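Local coordinates for protein transcription factor inhibitor I-kappa-B-beta (Mus musculus, PDB 1OY3) that inhibits NF-kappa-B by binding it and trapping it in the cytoplasm, at residues L15-Q20 / L49-I54; Q150-N155 / L184-P189. All blocks are in the same frame, centred on the assembly; numbering follows the deposited sequence.

Contact 1 of 2, residues L15-Q20 / L49-I54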
# COMPACT_ATOMS: atom_id res chain seq x y z
N LEU C 15 14.38 -20.00 5.88
CA LEU C 15 15.69 -20.17 5.26
C LEU C 15 15.68 -21.22 4.16
O LEU C 15 16.49 -21.15 3.24
CB LEU C 15 16.73 -20.53 6.32
CG LEU C 15 16.95 -19.47 7.41
CD1 LEU C 15 17.92 -20.00 8.46
CD2 LEU C 15 17.47 -18.20 6.79
N ALA C 16 14.77 -22.18 4.23
CA ALA C 16 14.70 -23.20 3.19
C ALA C 16 14.26 -22.53 1.89
O ALA C 16 14.78 -22.86 0.82
CB ALA C 16 13.71 -24.31 3.58
N VAL C 17 13.32 -21.59 1.98
CA VAL C 17 12.85 -20.89 0.78
C VAL C 17 13.84 -19.80 0.38
O VAL C 17 14.08 -19.59 -0.81
CB VAL C 17 11.44 -20.28 0.99
CG1 VAL C 17 10.57 -21.26 1.77
CG2 VAL C 17 11.52 -18.96 1.69
N ILE C 18 14.41 -19.10 1.35
CA ILE C 18 15.39 -18.05 1.06
C ILE C 18 16.53 -18.69 0.27
O ILE C 18 17.01 -18.12 -0.71
CB ILE C 18 15.99 -17.45 2.34
CG1 ILE C 18 14.93 -16.64 3.08
CG2 ILE C 18 17.18 -16.57 1.99
CD1 ILE C 18 15.25 -16.42 4.54
N HIS C 19 16.97 -19.87 0.70
CA HIS C 19 18.05 -20.58 0.03
C HIS C 19 17.58 -21.48 -1.12
O HIS C 19 18.37 -22.19 -1.73
CB HIS C 19 18.86 -21.39 1.03
CG HIS C 19 19.75 -20.56 1.90
ND1 HIS C 19 19.35 -20.05 3.12
CD2 HIS C 19 21.01 -20.08 1.69
CE1 HIS C 19 20.32 -19.30 3.62
NE2 HIS C 19 21.33 -19.30 2.77
N GLN C 20 16.28 -21.43 -1.42
CA GLN C 20 15.74 -22.22 -2.51
C GLN C 20 16.24 -23.66 -2.46
O GLN C 20 16.74 -24.19 -3.46
CB GLN C 20 16.12 -21.58 -3.84
CG GLN C 20 15.54 -20.18 -4.02
CD GLN C 20 16.12 -19.44 -5.21
OE1 GLN C 20 16.01 -19.89 -6.35
NE2 GLN C 20 16.75 -18.31 -4.94
N LEU C 49 5.36 -18.78 3.21
CA LEU C 49 4.51 -18.61 2.03
C LEU C 49 4.82 -17.26 1.40
O LEU C 49 5.04 -17.16 0.21
CB LEU C 49 3.02 -18.63 2.41
CG LEU C 49 2.01 -19.35 1.51
CD1 LEU C 49 0.66 -18.62 1.55
CD2 LEU C 49 2.53 -19.42 0.10
N HIS C 50 4.84 -16.21 2.23
CA HIS C 50 5.13 -14.85 1.77
C HIS C 50 6.44 -14.83 1.00
O HIS C 50 6.56 -14.23 -0.07
CB HIS C 50 5.26 -13.89 2.95
CG HIS C 50 3.97 -13.53 3.61
ND1 HIS C 50 3.77 -13.67 4.97
CD2 HIS C 50 2.85 -12.95 3.12
CE1 HIS C 50 2.58 -13.19 5.29
NE2 HIS C 50 2.00 -12.75 4.18
N LEU C 51 7.45 -15.48 1.57
CA LEU C 51 8.76 -15.52 0.93
C LEU C 51 8.68 -16.20 -0.43
O LEU C 51 9.25 -15.72 -1.40
CB LEU C 51 9.75 -16.25 1.84
CG LEU C 51 10.04 -15.48 3.13
CD1 LEU C 51 10.92 -16.32 4.07
CD2 LEU C 51 10.71 -14.16 2.78
N ALA C 52 7.98 -17.33 -0.49
CA ALA C 52 7.84 -18.09 -1.72
C ALA C 52 7.13 -17.25 -2.78
O ALA C 52 7.50 -17.27 -3.96
CB ALA C 52 7.05 -19.38 -1.44
N ALA C 53 6.12 -16.49 -2.34
CA ALA C 53 5.36 -15.64 -3.25
C ALA C 53 6.23 -14.53 -3.85
O ALA C 53 6.16 -14.25 -5.05
CB ALA C 53 4.17 -15.03 -2.52
N ILE C 54 7.03 -13.91 -3.01
CA ILE C 54 7.91 -12.84 -3.45
C ILE C 54 8.90 -13.37 -4.47
O ILE C 54 9.19 -12.70 -5.46
CB ILE C 54 8.68 -12.22 -2.25
CG1 ILE C 54 7.72 -11.41 -1.37
CG2 ILE C 54 9.82 -11.33 -2.74
CD1 ILE C 54 8.27 -11.08 -0.01
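With chi1 at -40°, Val17 lodges CG2 between its own backbone N and carbonyl carbon, and this branch is the one that runs into Leu51, whose CG lies beside its backbone N and leaves CB and CD1 to meet the valine. The two residues sit on helices 12-18 and 48-55 of consecutive ankyrin repeats, ANK 1 and ANK 2, and their side chains cross at about a right angle. Val17 CG2 lies 3.2 Å from Leu51 CB, a closeness the model may exaggerate, and also meets Leu51 CD1 at 3.6 Å. Ile18 comes in at a slant, its CG1 4.1 Å from the same Leu51 CD1, so that the leucine methyl is shared by two residues of the first repeat. No hydrogen bond crosses between the segments; the buried join is purely apolar. The backbones come nearest at Val17 CA and Ala52 CA, 6.3 Å apart, and the Ala52 methyl packs on helix 58-66. Beyond Ile18 the first helix ends in a Schellman motif, Gln20 having positive phi. His19, stacked on an aromatic ring of a partner protein chain, turns its ring back: ND1 donates to Leu15 O at 3.1 Å, from the opposite face of that carbonyl to His19 N.

Contact 2 of 2, residues Q150-N155 / L184-P189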
# COMPACT_ATOMS: atom_id res chain seq x y z
N GLN C 150 -9.33 -14.61 -0.03
CA GLN C 150 -8.06 -13.96 -0.35
C GLN C 150 -8.30 -12.77 -1.29
O GLN C 150 -7.58 -11.76 -1.25
CB GLN C 150 -7.12 -14.93 -1.07
CG GLN C 150 -6.63 -16.11 -0.25
CD GLN C 150 -5.87 -17.13 -1.11
OE1 GLN C 150 -4.74 -16.89 -1.52
NE2 GLN C 150 -6.51 -18.26 -1.39
N LEU C 151 -9.32 -12.90 -2.11
CA LEU C 151 -9.67 -11.91 -3.11
C LEU C 151 -10.00 -10.53 -2.57
O LEU C 151 -9.72 -9.53 -3.22
CB LEU C 151 -10.86 -12.40 -3.95
CG LEU C 151 -10.65 -13.69 -4.74
CD1 LEU C 151 -11.93 -14.00 -5.53
CD2 LEU C 151 -9.45 -13.54 -5.68
N GLU C 152 -10.60 -10.48 -1.40
CA GLU C 152 -10.96 -9.18 -0.86
C GLU C 152 -10.16 -8.82 0.39
O GLU C 152 -10.51 -7.89 1.12
CB GLU C 152 -12.47 -9.14 -0.62
CG GLU C 152 -13.25 -9.37 -1.93
CD GLU C 152 -12.89 -8.36 -3.01
OE1 GLU C 152 -12.80 -8.75 -4.20
OE2 GLU C 152 -12.69 -7.18 -2.67
N ALA C 153 -9.07 -9.54 0.63
CA ALA C 153 -8.21 -9.25 1.77
C ALA C 153 -7.62 -7.86 1.51
O ALA C 153 -7.20 -7.56 0.39
CB ALA C 153 -7.09 -10.29 1.88
N GLU C 154 -7.60 -7.00 2.51
CA GLU C 154 -7.04 -5.68 2.28
C GLU C 154 -5.79 -5.43 3.10
O GLU C 154 -5.73 -5.79 4.27
CB GLU C 154 -8.09 -4.58 2.55
CG GLU C 154 -8.49 -4.39 3.99
CD GLU C 154 -9.20 -3.07 4.24
OE1 GLU C 154 -9.86 -2.93 5.30
OE2 GLU C 154 -9.10 -2.15 3.39
N ASN C 155 -4.79 -4.83 2.47
CA ASN C 155 -3.57 -4.53 3.19
C ASN C 155 -3.77 -3.23 3.95
O ASN C 155 -4.87 -2.66 3.93
CB ASN C 155 -2.37 -4.41 2.24
CG ASN C 155 -2.59 -3.36 1.16
OD1 ASN C 155 -3.22 -2.33 1.39
ND2 ASN C 155 -2.04 -3.62 -0.04
N LEU C 184 -14.65 -6.12 -8.97
CA LEU C 184 -14.14 -5.10 -9.88
C LEU C 184 -14.57 -3.65 -9.60
O LEU C 184 -14.14 -2.73 -10.30
CB LEU C 184 -14.52 -5.44 -11.33
CG LEU C 184 -13.70 -6.46 -12.15
CD1 LEU C 184 -12.93 -7.43 -11.27
CD2 LEU C 184 -14.65 -7.20 -13.06
N ASN C 185 -15.40 -3.44 -8.58
CA ASN C 185 -15.85 -2.08 -8.29
C ASN C 185 -15.39 -1.55 -6.94
O ASN C 185 -15.64 -0.40 -6.61
CB ASN C 185 -17.38 -2.01 -8.33
CG ASN C 185 -17.95 -2.43 -9.66
OD1 ASN C 185 -17.50 -1.96 -10.71
ND2 ASN C 185 -18.94 -3.32 -9.64
N LYS C 186 -14.71 -2.41 -6.17
CA LYS C 186 -14.22 -2.09 -4.83
C LYS C 186 -13.37 -0.82 -4.74
O LYS C 186 -12.27 -0.76 -5.28
CB LYS C 186 -13.41 -3.28 -4.30
CG LYS C 186 -12.81 -3.08 -2.92
CD LYS C 186 -13.86 -2.91 -1.83
CE LYS C 186 -14.78 -4.11 -1.71
NZ LYS C 186 -14.10 -5.39 -1.33
N PRO C 187 -13.88 0.20 -4.04
CA PRO C 187 -13.13 1.46 -3.90
C PRO C 187 -12.02 1.34 -2.86
O PRO C 187 -12.22 0.71 -1.82
CB PRO C 187 -14.19 2.46 -3.43
CG PRO C 187 -15.52 1.74 -3.60
CD PRO C 187 -15.18 0.30 -3.37
N GLU C 188 -10.84 1.90 -3.13
CA GLU C 188 -9.79 1.89 -2.11
C GLU C 188 -10.20 3.08 -1.21
O GLU C 188 -10.82 4.04 -1.69
CB GLU C 188 -8.39 2.04 -2.73
CG GLU C 188 -8.13 3.25 -3.58
CD GLU C 188 -8.20 4.54 -2.79
OE1 GLU C 188 -7.74 4.54 -1.62
OE2 GLU C 188 -8.69 5.55 -3.34
N PRO C 189 -9.87 3.03 0.08
CA PRO C 189 -10.23 4.08 1.04
C PRO C 189 -9.57 5.46 1.19
O PRO C 189 -10.06 6.25 2.00
CB PRO C 189 -10.22 3.33 2.37
CG PRO C 189 -9.09 2.36 2.19
CD PRO C 189 -9.34 1.84 0.78
O HOH W 1 -12.43 -6.17 0.69
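Glu152 and Lys186 form a salt bridge between two loops of the ankyrin-repeat stack, one in the connection between helix 91-97 and helix 161-167, part of which is not modelled, and the other between helix 171-180 and helix 195-201. The charged contact is short: Lys186 NZ donates to Glu152 OE2 at 2.6 Å. The ammonium does not lie in the plane of the carboxylate but meets OE2 from above it, 36° out of plane. Both side chains have to fold to arrive there. Lys186 starts with CG anti to its backbone N (chi1 179°), then bends at each of the three following torsions, a coiled chain that brings NZ to the glutamate; Glu152 is bent at chi2. The two side chains cross at a slant, and Lys186 CE also comes within 3.8 Å of Glu152 OE2. Asp183 OD2 adds a second, long and weak ion pair to Lys186 NZ, so the amine probably feels two negative charges.

A hydrogen bond holds the other carboxylate oxygen: Glu152 OE1 accepts from the backbone N of Asp183, in the same loop as the lysine, just before Leu184. The glutamate is thus tied to that side through both oxygens, which should fix the rotation of the group. On the backbone side, Glu152 is the third residue of a type I beta turn from Gln150 to Ala153, closed by Ala153 N to Gln150 O at 3.3 Å. Lys186 O accepts from His163 NE2, linking its loop to helix 161-167.

Water completes the bridge at this surface contact. One molecule accepts from Lys186 NZ at 2.7 Å and donates to Glu152 O, 2.6 Å from the water oxygen.

Overall arrangement
Contacts 1 and 2 come in series along the chain, their centres about 26 Å apart. Their nearest atoms stay about 6 Å apart without touching. Contact 1 joins helices 12-18 and 48-55 of the first two ankyrin repeats, in the buried interior; contact 2 joins loops at the surface, nearer the centre of the chain. They share no helix, though helix 81-85 touches residues of both. Contact 1 packs the first repeat on the second through apolar helix side chains, while contact 2 ties a loop preceding the fourth repeat to that repeat's end by charge and water, and both contacts come within reach of another protein chain.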